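Local structure of FYVE, RhoGEF and PH domain-containing protein 5 (Homo sapiens, 3MPX) at residues A[47-50]-A[51-55]; A[81-84]-A[85-89]; A[195-198]-A[199-203]. The protein activates the small GTPase CDC42 by exchanging its bound GDP for GTP, and mediates VEGF-induced CDC42 activation. All blocks are in the same frame, centred on the assembly; numbering follows the deposited sequence.

Each of the three contacts joins successive turns of a single helix of the DH domain, the exchange-factor module that precedes the PH domain in this construct. Contact 1 lies toward the C-terminal end of helix 21-59, contact 2 in the middle of the next helix, 66-98, and contact 3 on helix 192-214. None touches another: contact 2 is about 19 Å, centre to centre, from both contacts 1 and 3, while contacts 1 and 3 are about 36 Å apart. Helices 21-59 and 66-98 also pack on each other, through Phe48 and His49 at contact 1 and through Ile82 and His83 at contact 2. The assembly is a single chain, with no GTPase partner.

Contact 1 of 3, residues A[47-50]-A[51-55]; sequences DFHG and AVMRA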
ATOM      1  N   ASP A  47     -17.945  -5.884  11.938  1.00 24.20           N
ATOM      2  CA  ASP A  47     -18.018  -7.193  11.296  1.00 23.37           C
ATOM      3  C   ASP A  47     -16.818  -8.113  11.551  1.00 23.91           C
ATOM      4  O   ASP A  47     -16.939  -9.331  11.364  1.00 22.88           O
ATOM      5  CB  ASP A  47     -18.258  -7.017   9.785  1.00 25.74           C
ATOM      6  CG  ASP A  47     -19.365  -6.021   9.421  1.00 44.19           C
ATOM      7  OD1 ASP A  47     -20.188  -5.678  10.315  1.00 43.88           O
ATOM      8  OD2 ASP A  47     -19.399  -5.571   8.249  1.00 55.35           O
ATOM      9  N   PHE A  48     -15.671  -7.560  11.951  1.00 17.68           N
ATOM     10  CA  PHE A  48     -14.521  -8.407  12.202  1.00 16.02           C
ATOM     11  C   PHE A  48     -14.228  -8.455  13.696  1.00 22.62           C
ATOM     12  O   PHE A  48     -14.450  -9.499  14.295  1.00 24.48           O
ATOM     13  CB  PHE A  48     -13.306  -7.990  11.366  1.00 16.25           C
ATOM     14  CG  PHE A  48     -12.051  -8.784  11.640  1.00 16.15           C
ATOM     15  CD1 PHE A  48     -11.929 -10.095  11.202  1.00 18.65           C
ATOM     16  CD2 PHE A  48     -10.988  -8.216  12.323  1.00 15.92           C
ATOM     17  CE1 PHE A  48     -10.767 -10.818  11.444  1.00 19.06           C
ATOM     18  CE2 PHE A  48      -9.825  -8.939  12.559  1.00 18.49           C
ATOM     19  CZ  PHE A  48      -9.720 -10.237  12.120  1.00 17.00           C
ATOM     20  N   HIS A  49     -13.789  -7.345  14.305  1.00 17.78           N
ATOM     21  CA  HIS A  49     -13.489  -7.313  15.726  1.00 17.72           C
ATOM     22  C   HIS A  49     -14.714  -7.785  16.547  1.00 23.22           C
ATOM     23  O   HIS A  49     -14.597  -8.773  17.282  1.00 23.97           O
ATOM     24  CB  HIS A  49     -12.992  -5.916  16.132  1.00 18.59           C
ATOM     25  CG  HIS A  49     -13.000  -5.651  17.605  1.00 22.30           C
ATOM     26  ND1 HIS A  49     -11.838  -5.667  18.343  1.00 24.33           N
ATOM     27  CD2 HIS A  49     -14.035  -5.334  18.421  1.00 24.58           C
ATOM     28  CE1 HIS A  49     -12.196  -5.394  19.585  1.00 23.96           C
ATOM     29  NE2 HIS A  49     -13.514  -5.207  19.683  1.00 24.53           N
ATOM     30  N   GLY A  50     -15.864  -7.120  16.378  1.00 18.63           N
ATOM     31  CA  GLY A  50     -17.102  -7.446  17.078  1.00 18.10           C
ATOM     32  C   GLY A  50     -17.506  -8.910  16.993  1.00 23.95           C
ATOM     33  O   GLY A  50     -17.745  -9.546  18.023  1.00 23.83           O
ATOM     34  N   ALA A  51     -17.541  -9.473  15.761  1.00 21.09           N
ATOM     35  CA  ALA A  51     -17.918 -10.870  15.521  1.00 20.83           C
ATOM     36  C   ALA A  51     -16.916 -11.867  16.117  1.00 26.10           C
ATOM     37  O   ALA A  51     -17.323 -12.929  16.599  1.00 25.41           O
ATOM     38  CB  ALA A  51     -18.094 -11.119  14.034  1.00 21.31           C
ATOM     39  N   VAL A  52     -15.618 -11.521  16.097  1.00 23.91           N
ATOM     40  CA  VAL A  52     -14.568 -12.374  16.653  1.00 24.27           C
ATOM     41  C   VAL A  52     -14.594 -12.280  18.193  1.00 31.10           C
ATOM     42  O   VAL A  52     -14.506 -13.318  18.855  1.00 30.20           O
ATOM     43  CB  VAL A  52     -13.184 -12.101  16.032  1.00 27.20           C
ATOM     44  CG1 VAL A  52     -12.152 -13.097  16.534  1.00 26.52           C
ATOM     45  CG2 VAL A  52     -13.260 -12.153  14.505  1.00 26.94           C
HETATM   46  N   MSE A  53     -14.801 -11.063  18.756  1.00 30.13           N
HETATM   47  CA  MSE A  53     -14.923 -10.885  20.210  1.00 31.00           C
HETATM   48  C   MSE A  53     -16.104 -11.731  20.726  1.00 33.15           C
HETATM   49  O   MSE A  53     -15.921 -12.516  21.662  1.00 32.24           O
HETATM   50  CB  MSE A  53     -15.069  -9.408  20.606  1.00 34.31           C
HETATM   51  CG  MSE A  53     -13.783  -8.592  20.422  1.00 43.88           C
HETATM   52 SE   MSE A  53     -12.130  -9.377  21.183  1.00 54.99          SE
HETATM   53  CE  MSE A  53     -12.373  -8.768  23.043  1.00 51.67           C
ATOM     54  N   ARG A  54     -17.271 -11.650  20.033  1.00 27.81           N
ATOM     55  CA  ARG A  54     -18.479 -12.428  20.334  1.00 26.69           C
ATOM     56  C   ARG A  54     -18.159 -13.926  20.330  1.00 29.32           C
ATOM     57  O   ARG A  54     -18.488 -14.613  21.301  1.00 30.37           O
ATOM     58  CB  ARG A  54     -19.623 -12.117  19.341  1.00 25.11           C
ATOM     59  CG  ARG A  54     -20.445 -10.892  19.693  1.00 28.64           C
ATOM     60  CD  ARG A  54     -21.588 -10.686  18.715  1.00 32.40           C
ATOM     61  NE  ARG A  54     -21.215  -9.797  17.612  1.00 37.27           N
ATOM     62  CZ  ARG A  54     -21.449 -10.047  16.325  1.00 48.65           C
ATOM     63  NH1 ARG A  54     -21.076  -9.175  15.397  1.00 28.45           N
ATOM     64  NH2 ARG A  54     -22.056 -11.173  15.955  1.00 32.96           N
ATOM     65  N   ALA A  55     -17.467 -14.418  19.285  1.00 23.44           N
ATOM     66  CA  ALA A  55     -17.080 -15.829  19.196  1.00 22.45           C
ATOM     67  C   ALA A  55     -16.144 -16.222  20.341  1.00 25.36           C
ATOM     68  O   ALA A  55     -16.490 -17.127  21.095  1.00 25.85           O
ATOM     69  CB  ALA A  55     -16.430 -16.127  17.849  1.00 22.95           C
TER
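Met53, modelled as selenomethionine, lies across the imidazole of His49, one helical turn before it. Its CB rests near the carbonyl that receives its own amide, 3.4 Å from His49 O. The next atom carries the main contact: Met53 CG sits over one ring face, offset toward the rim, 3.5 Å from His49 NE2. This is a CH-pi contact, the carbon lying 19° off the ring normal. A bend at the second torsion sets SE obliquely, 4.7 Å from the His49 ring centroid. The third places the terminal CE farther off, 4.8 Å from His49 CE1, where it adds no close contact. An unbranched methionine chain can lie along the aromatic face. The ring is presented by a first torsion of 164°, CG lying anti to the backbone N, and its ND1 is hydrogen-bonded to Leu76 O on helix 66-98, which limits its rotation.

The turn belongs to the first long helix of the DH domain's helical bundle. A wider pi-type turn at 47-49 gives way to regular i to i+4 bonds, Val52 N to Phe48 O (2.9 Å) and Met53 N to His49 O (2.7 Å) among them. On the buried side, Val52 CG2 comes over a face of the Phe48 ring, 4.1 Å from Phe48 CD1. These two apolar side chains run side by side into the interior, where Leu76 touches both and Phe151 meets the aromatic ring. On the solvent side, Arg54 bends at its third torsion so that its guanidinium lies obliquely to the carbonyl of Gly50, NE 3.5 Å from Gly50 O.

Contact 2 of 3, residues A[81-84]-A[85-89]; sequences AIHD and LHQGI
Two i to i+4 side-chain pairs, Ile82 with His86 and His83 with Gln87, make this a contact between successive turns of one helix, midway along helix 66-98. Backbone bonds span the same interval, for example Gln87 N to His83 O at 2.8 Å. In the first pair the side chains lie alongside each other and point the same way. Ile82 CG2 reaches His86 CD2 at 3.5 Å, and Ile82 O lies by the same carbon at the ring edge, while Leu85 CG lies over one face of the imidazole, offset toward the rim and 3.8 Å above its plane. Histidine suits this buried place because both ring nitrogens find polar partners. ND1 is hydrogen-bonded to Glu34 OE2 of helix 21-59, and NE2 to His120 NE2 of helix 117-138.

His86 thus joins three helices of the DH helical bundle, and Tyr37 meets its ring edge-to-face. Ile82 follows the same direction, touching Leu41 on helix 21-59 and His123 on helix 117-138.

In the second pair amide and imidazole are stacked. A first torsion of 179° carries the His83 ring away from the backbone N, to where the Gln87 amide lies over one face, the two planes only 19° apart and Gln87 CD 3.4 Å from His83 NE2. The planar amide matches the planar ring. Exposed Asp84 lies beside Gln87, its carboxylate nearly coplanar with that amide.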
ATOM      1  N   ALA A  81      -8.902   1.120  18.944  1.00  9.32           N
ATOM      2  CA  ALA A  81      -7.981   2.206  19.256  1.00  9.22           C
ATOM      3  C   ALA A  81      -7.584   2.945  17.988  1.00 13.98           C
ATOM      4  O   ALA A  81      -7.425   4.166  18.026  1.00 13.90           O
ATOM      5  CB  ALA A  81      -6.735   1.656  19.938  1.00  9.82           C
ATOM      6  N   ILE A  82      -7.397   2.198  16.872  1.00 10.68           N
ATOM      7  CA  ILE A  82      -7.039   2.767  15.569  1.00 10.45           C
ATOM      8  C   ILE A  82      -8.250   3.479  15.003  1.00 15.05           C
ATOM      9  O   ILE A  82      -8.126   4.626  14.603  1.00 14.70           O
ATOM     10  CB  ILE A  82      -6.418   1.726  14.594  1.00 13.08           C
ATOM     11  CG1 ILE A  82      -5.016   1.301  15.074  1.00 12.08           C
ATOM     12  CG2 ILE A  82      -6.357   2.256  13.143  1.00 13.93           C
ATOM     13  CD1 ILE A  82      -4.635  -0.191  14.790  1.00 12.84           C
ATOM     14  N   HIS A  83      -9.424   2.837  15.034  1.00 14.04           N
ATOM     15  CA  HIS A  83     -10.675   3.437  14.570  1.00 15.26           C
ATOM     16  C   HIS A  83     -10.915   4.837  15.204  1.00 20.01           C
ATOM     17  O   HIS A  83     -11.208   5.799  14.486  1.00 19.55           O
ATOM     18  CB  HIS A  83     -11.855   2.496  14.845  1.00 16.63           C
ATOM     19  CG  HIS A  83     -13.183   3.053  14.427  1.00 21.48           C
ATOM     20  ND1 HIS A  83     -14.288   2.959  15.247  1.00 24.02           N
ATOM     21  CD2 HIS A  83     -13.535   3.714  13.296  1.00 24.77           C
ATOM     22  CE1 HIS A  83     -15.274   3.557  14.597  1.00 24.15           C
ATOM     23  NE2 HIS A  83     -14.871   4.030  13.420  1.00 24.76           N
ATOM     24  N   ASP A  84     -10.726   4.941  16.539  1.00 15.96           N
ATOM     25  CA  ASP A  84     -10.909   6.152  17.313  1.00 15.31           C
ATOM     26  C   ASP A  84      -9.903   7.202  16.917  1.00 20.51           C
ATOM     27  O   ASP A  84     -10.274   8.383  16.805  1.00 22.14           O
ATOM     28  CB  ASP A  84     -10.834   5.850  18.823  1.00 17.58           C
ATOM     29  CG  ASP A  84     -11.983   5.011  19.389  1.00 39.75           C
ATOM     30  OD1 ASP A  84     -13.070   4.959  18.744  1.00 43.12           O
ATOM     31  OD2 ASP A  84     -11.811   4.425  20.489  1.00 47.02           O
ATOM     32  N   LEU A  85      -8.644   6.774  16.652  1.00 15.34           N
ATOM     33  CA  LEU A  85      -7.555   7.663  16.244  1.00 14.98           C
ATOM     34  C   LEU A  85      -7.906   8.367  14.948  1.00 21.07           C
ATOM     35  O   LEU A  85      -7.802   9.595  14.878  1.00 22.73           O
ATOM     36  CB  LEU A  85      -6.207   6.906  16.136  1.00 14.83           C
ATOM     37  CG  LEU A  85      -5.124   7.457  15.185  1.00 19.57           C
ATOM     38  CD1 LEU A  85      -4.458   8.709  15.728  1.00 19.53           C
ATOM     39  CD2 LEU A  85      -4.095   6.399  14.858  1.00 21.82           C
ATOM     40  N   HIS A  86      -8.374   7.595  13.954  1.00 16.72           N
ATOM     41  CA  HIS A  86      -8.716   8.081  12.630  1.00 16.16           C
ATOM     42  C   HIS A  86     -10.056   8.812  12.615  1.00 21.48           C
ATOM     43  O   HIS A  86     -10.188   9.803  11.878  1.00 21.14           O
ATOM     44  CB  HIS A  86      -8.613   6.954  11.609  1.00 16.19           C
ATOM     45  CG  HIS A  86      -7.189   6.512  11.442  1.00 19.00           C
ATOM     46  ND1 HIS A  86      -6.318   7.184  10.607  1.00 20.62           N
ATOM     47  CD2 HIS A  86      -6.502   5.557  12.103  1.00 20.20           C
ATOM     48  CE1 HIS A  86      -5.153   6.572  10.736  1.00 19.64           C
ATOM     49  NE2 HIS A  86      -5.213   5.601  11.636  1.00 19.87           N
ATOM     50  N   GLN A  87     -11.009   8.413  13.491  1.00 18.46           N
ATOM     51  CA  GLN A  87     -12.269   9.154  13.636  1.00 18.45           C
ATOM     52  C   GLN A  87     -11.930  10.625  14.019  1.00 19.51           C
ATOM     53  O   GLN A  87     -12.471  11.544  13.408  1.00 18.92           O
ATOM     54  CB  GLN A  87     -13.182   8.518  14.697  1.00 20.14           C
ATOM     55  CG  GLN A  87     -14.198   7.556  14.107  1.00 47.36           C
ATOM     56  CD  GLN A  87     -15.069   6.903  15.157  1.00 75.90           C
ATOM     57  OE1 GLN A  87     -14.594   6.339  16.158  1.00 69.27           O
ATOM     58  NE2 GLN A  87     -16.372   6.912  14.918  1.00 74.84           N
ATOM     59  N   GLY A  88     -10.969  10.804  14.932  1.00 13.38           N
ATOM     60  CA  GLY A  88     -10.483  12.106  15.364  1.00 13.21           C
ATOM     61  C   GLY A  88      -9.772  12.903  14.288  1.00 19.08           C
ATOM     62  O   GLY A  88     -10.039  14.102  14.159  1.00 19.25           O
ATOM     63  N   ILE A  89      -8.836  12.241  13.522  1.00 15.64           N
ATOM     64  CA  ILE A  89      -8.074  12.807  12.397  1.00 15.17           C
ATOM     65  C   ILE A  89      -9.089  13.376  11.371  1.00 21.69           C
ATOM     66  O   ILE A  89      -8.981  14.540  10.999  1.00 22.53           O
ATOM     67  CB  ILE A  89      -7.088  11.757  11.778  1.00 17.53           C
ATOM     68  CG1 ILE A  89      -5.824  11.615  12.638  1.00 17.20           C
ATOM     69  CG2 ILE A  89      -6.711  12.092  10.313  1.00 17.38           C
ATOM     70  CD1 ILE A  89      -4.878  10.510  12.252  1.00 20.92           C
TER

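Contact 3 of 3, residues A[195-198]-A[199-203]; sequences DNTQ and GALSL
Regular alpha-helical turns run through Asp195-Leu203, with Gly199 N bonded to Asp195 O (3.0 Å), Ala200 N to Asn196 O (2.8 Å) and Leu201 N to Thr197 O (2.8 Å). They lie near the start of helix 192-214, one of the long helices of the DH bundle.

Leu201 packs CB and CG against Thr197 O, CG at 3.4 Å. More loosely, Thr197 CG2 approaches Leu201 CD1 at 4.3 Å, an apolar touch on the side facing helix 162-184, where Thr197 meets Leu184 and Leu201 meets Thr181. Threonine serves both needs here: its methyl joins this apolar side, and its buried OG1 returns to the helix by a hydrogen bond to Glu193 O. Ala200, small enough to lie close to a neighbouring helix, rests on Phe110 of helix 108-111. Gln198, with an extended chain beyond CG, suits the exposed side.

Ser202 uses its hydroxyl within the helix. With chi1 at 76°, OG stands between the backbone N and the carbonyl carbon, from where it can turn back to the preceding turn. It donates to Gly199 O at 3.1 Å, and Leu203 N reaches that same oxygen from the same face of the carbonyl plane, at 3.0 Å from Gly199 O.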
ATOM      1  N   ASP A 195       7.912  22.555   7.859  1.00 25.90           N
ATOM      2  CA  ASP A 195       8.569  22.006   9.034  1.00 25.26           C
ATOM      3  C   ASP A 195       7.730  20.904   9.662  1.00 27.24           C
ATOM      4  O   ASP A 195       8.229  19.787   9.850  1.00 27.48           O
ATOM      5  CB  ASP A 195       8.876  23.124  10.040  1.00 27.57           C
ATOM      6  CG  ASP A 195      10.252  23.745   9.854  1.00 44.16           C
ATOM      7  OD1 ASP A 195      10.696  23.884   8.683  1.00 42.45           O
ATOM      8  OD2 ASP A 195      10.896  24.075  10.878  1.00 57.61           O
ATOM      9  N   ASN A 196       6.455  21.212   9.946  1.00 21.30           N
ATOM     10  CA  ASN A 196       5.476  20.284  10.518  1.00 20.36           C
ATOM     11  C   ASN A 196       5.242  19.055   9.641  1.00 23.01           C
ATOM     12  O   ASN A 196       5.078  17.962  10.198  1.00 22.67           O
ATOM     13  CB  ASN A 196       4.151  21.002  10.759  1.00 20.30           C
ATOM     14  CG  ASN A 196       4.193  22.022  11.867  1.00 22.64           C
ATOM     15  OD1 ASN A 196       5.199  22.199  12.569  1.00 11.17           O
ATOM     16  ND2 ASN A 196       3.086  22.715  12.046  1.00  9.24           N
ATOM     17  N   THR A 197       5.225  19.232   8.277  1.00 17.87           N
ATOM     18  CA  THR A 197       5.032  18.153   7.294  1.00 16.82           C
ATOM     19  C   THR A 197       6.217  17.174   7.407  1.00 20.67           C
ATOM     20  O   THR A 197       6.004  15.964   7.424  1.00 19.63           O
ATOM     21  CB  THR A 197       4.792  18.715   5.866  1.00 17.11           C
ATOM     22  OG1 THR A 197       3.637  19.562   5.876  1.00  7.32           O
ATOM     23  CG2 THR A 197       4.583  17.615   4.818  1.00 13.26           C
ATOM     24  N   GLN A 198       7.448  17.713   7.544  1.00 17.55           N
ATOM     25  CA  GLN A 198       8.678  16.953   7.730  1.00 17.25           C
ATOM     26  C   GLN A 198       8.598  16.123   9.027  1.00 21.66           C
ATOM     27  O   GLN A 198       8.944  14.934   9.021  1.00 22.93           O
ATOM     28  CB  GLN A 198       9.879  17.905   7.778  1.00 18.69           C
ATOM     29  CG  GLN A 198      10.435  18.249   6.410  1.00 38.52           C
ATOM     30  CD  GLN A 198      11.538  19.279   6.453  1.00 56.90           C
ATOM     31  OE1 GLN A 198      11.433  20.335   7.099  1.00 49.72           O
ATOM     32  NE2 GLN A 198      12.576  19.041   5.664  1.00 48.98           N
ATOM     33  N   GLY A 199       8.117  16.760  10.097  1.00 15.66           N
ATOM     34  CA  GLY A 199       7.921  16.160  11.409  1.00 15.08           C
ATOM     35  C   GLY A 199       6.899  15.048  11.391  1.00 19.96           C
ATOM     36  O   GLY A 199       7.126  13.995  11.991  1.00 20.36           O
ATOM     37  N   ALA A 200       5.763  15.273  10.681  1.00 16.03           N
ATOM     38  CA  ALA A 200       4.696  14.282  10.468  1.00 14.08           C
ATOM     39  C   ALA A 200       5.224  13.148   9.597  1.00 14.46           C
ATOM     40  O   ALA A 200       4.817  11.996   9.757  1.00 14.98           O
ATOM     41  CB  ALA A 200       3.509  14.931   9.782  1.00 14.60           C
ATOM     42  N   LEU A 201       6.166  13.463   8.710  1.00  8.47           N
ATOM     43  CA  LEU A 201       6.737  12.448   7.839  1.00  7.88           C
ATOM     44  C   LEU A 201       7.677  11.534   8.575  1.00 14.77           C
ATOM     45  O   LEU A 201       7.717  10.336   8.279  1.00 14.99           O
ATOM     46  CB  LEU A 201       7.415  13.058   6.608  1.00  6.39           C
ATOM     47  CG  LEU A 201       6.468  13.251   5.426  1.00  8.01           C
ATOM     48  CD1 LEU A 201       7.063  14.189   4.381  1.00  6.48           C
ATOM     49  CD2 LEU A 201       6.060  11.923   4.845  1.00  7.60           C
ATOM     50  N   SER A 202       8.419  12.081   9.539  1.00 12.25           N
ATOM     51  CA  SER A 202       9.372  11.296  10.307  1.00 12.23           C
ATOM     52  C   SER A 202       8.632  10.479  11.381  1.00 18.29           C
ATOM     53  O   SER A 202       9.015   9.329  11.657  1.00 17.91           O
ATOM     54  CB  SER A 202      10.464  12.188  10.891  1.00 13.08           C
ATOM     55  OG  SER A 202       9.978  12.912  12.003  1.00 22.28           O
ATOM     56  N   LEU A 203       7.536  11.060  11.921  1.00 14.80           N
ATOM     57  CA  LEU A 203       6.661  10.444  12.919  1.00 14.86           C
ATOM     58  C   LEU A 203       6.053   9.176  12.311  1.00 19.17           C
ATOM     59  O   LEU A 203       6.048   8.143  12.965  1.00 20.53           O
ATOM     60  CB  LEU A 203       5.564  11.461  13.366  1.00 14.99           C
ATOM     61  CG  LEU A 203       4.576  11.054  14.483  1.00 19.96           C
ATOM     62  CD1 LEU A 203       4.138  12.252  15.307  1.00 19.83           C
ATOM     63  CD2 LEU A 203       3.310  10.419  13.907  1.00 22.76           C
TER